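Side-chain contact in endo-beta-1,4-mannanase (Alicyclobacillus acidocaldarius, PDB 4CD8), which hydrolyses internal beta-1,4-mannosidic linkages of mannans as a glycoside hydrolase of family GH113: residues Glu159-Trp162 and Arg163-Ile166. Sequence-based numbering, arbitrary orientation.
Sequences EAMW and RETI
In the first turns of helix 159-172, Glu-159, in one of its two modelled conformers, forms an i to i+4 salt bridge with Arg-163, their side chains running alongside each other in the same direction. A single carboxylate oxygen, OE2 of Glu-159, takes both bonds: NE of Arg-163 lies 3.0 Å from it and NH2 of Arg-163 2.9 Å. Because both donors go to one oxygen, the grip is bifurcated. OE2 sits at the guanidinium edge, only 2° out of that plane; the donors come on its anti side, and the carboxylate and guanidinium planes are 56° apart. CG of Glu-159 is anti to the backbone N (chi1 -166°) and the chain is extended beyond, which carries OE2 alongside the arginine chain to NE and NH2. NH1 of Arg-163 makes a second salt bridge, to Asp-193. With an alanine here, the carboxylates of Glu-159 and Asp-193 would probably lose the cation that they share.

The helix links strands 145-150 and 176-182 in a beta-alpha-beta unit of the TIM barrel. The carbonyl O of Met-161 accepts twice from Thr-165, one turn further along the helix: from N and from OG1, each at 3.0 Å and from opposite faces of the carbonyl plane; this satisfies the hydroxyl of a buried threonine within its own helix. Ile-166 lays CG1 against the carbonyl O of Trp-162 at 3.3 Å, while the Trp-162 indole stacks on Phe-191 and meets Phe-124 and Tyr-179 edge-to-face.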
loop_
_atom_site.group_PDB
_atom_site.type_symbol
_atom_site.label_atom_id
_atom_site.label_comp_id
_atom_site.label_asym_id
_atom_site.label_seq_id
_atom_site.Cartn_x
_atom_site.Cartn_y
_atom_site.Cartn_z
ATOM N N GLU A 159 3.162 14.066 15.644
ATOM C CA GLU A 159 3.748 12.829 16.123
ATOM C C GLU A 159 2.940 12.213 17.278
ATOM O O GLU A 159 2.648 11.025 17.277
ATOM C CB GLU A 159 5.195 13.095 16.563
ATOM C CG GLU A 159 6.029 11.849 16.781
ATOM C CD GLU A 159 7.319 12.145 17.512
ATOM O OE1 GLU A 159 7.813 13.292 17.440
ATOM O OE2 GLU A 159 7.810 11.224 18.183
ATOM N N ALA A 160 2.603 13.032 18.258
ATOM C CA ALA A 160 1.826 12.562 19.401
ATOM C C ALA A 160 0.480 12.022 18.939
ATOM O O ALA A 160 0.015 11.012 19.414
ATOM C CB ALA A 160 1.665 13.679 20.419
ATOM N N MET A 161 -0.143 12.675 17.955
ATOM C CA MET A 161 -1.395 12.168 17.473
ATOM C C MET A 161 -1.235 10.831 16.753
ATOM O O MET A 161 -2.095 9.957 16.890
ATOM C CB MET A 161 -2.125 13.193 16.585
ATOM C CG MET A 161 -2.599 14.420 17.379
ATOM S SD MET A 161 -3.322 15.660 16.303
ATOM C CE MET A 161 -3.667 16.930 17.541
ATOM N N TRP A 162 -0.148 10.664 15.989
ATOM C CA TRP A 162 0.110 9.370 15.337
ATOM C C TRP A 162 0.359 8.267 16.373
ATOM O O TRP A 162 -0.106 7.137 16.230
ATOM C CB TRP A 162 1.308 9.429 14.390
ATOM C CG TRP A 162 0.894 9.807 13.012
ATOM C CD1 TRP A 162 1.116 10.990 12.409
ATOM C CD2 TRP A 162 0.188 8.991 12.110
ATOM N NE1 TRP A 162 0.592 10.973 11.154
ATOM C CE2 TRP A 162 -0.012 9.770 10.933
ATOM C CE3 TRP A 162 -0.324 7.712 12.160
ATOM C CZ2 TRP A 162 -0.697 9.275 9.817
ATOM C CZ3 TRP A 162 -1.022 7.227 11.061
ATOM C CH2 TRP A 162 -1.220 8.028 9.906
ATOM N N ARG A 163 1.080 8.625 17.417
ATOM C CA ARG A 163 1.371 7.623 18.483
ATOM C C ARG A 163 0.092 7.206 19.223
ATOM O O ARG A 163 -0.088 6.011 19.499
ATOM C CB ARG A 163 2.407 8.169 19.417
ATOM C CG ARG A 163 3.779 8.275 18.773
ATOM C CD ARG A 163 4.802 8.804 19.767
ATOM N NE ARG A 163 6.116 9.005 19.161
ATOM C CZ ARG A 163 6.998 8.047 18.933
ATOM N NH1 ARG A 163 6.716 6.792 19.269
ATOM N NH2 ARG A 163 8.174 8.360 18.369
ATOM N N GLU A 164 -0.819 8.155 19.471
ATOM C CA GLU A 164 -2.167 7.803 19.982
ATOM C C GLU A 164 -2.897 6.840 19.051
ATOM O O GLU A 164 -3.495 5.852 19.485
ATOM C CB GLU A 164 -3.054 9.031 20.221
ATOM C CG GLU A 164 -2.485 9.978 21.263
ATOM C CD GLU A 164 -3.287 11.248 21.421
ATOM O OE1 GLU A 164 -4.039 11.673 20.504
ATOM O OE2 GLU A 164 -3.181 11.820 22.496
ATOM N N THR A 165 -2.872 7.138 17.751
ATOM C CA THR A 165 -3.599 6.297 16.804
ATOM C C THR A 165 -3.026 4.862 16.792
ATOM O O THR A 165 -3.744 3.878 16.789
ATOM C CB THR A 165 -3.465 6.934 15.422
ATOM O OG1 THR A 165 -4.097 8.229 15.479
ATOM C CG2 THR A 165 -4.043 6.038 14.317
ATOM N N ILE A 166 -1.704 4.787 16.777
ATOM C CA ILE A 166 -1.005 3.496 16.748
ATOM C C ILE A 166 -1.250 2.713 18.034
ATOM O O ILE A 166 -1.537 1.522 17.966
ATOM C CB ILE A 166 0.492 3.676 16.448
ATOM C CG1 ILE A 166 0.689 4.219 15.003
ATOM C CG2 ILE A 166 1.227 2.341 16.642
ATOM C CD1 ILE A 166 2.064 4.795 14.740
#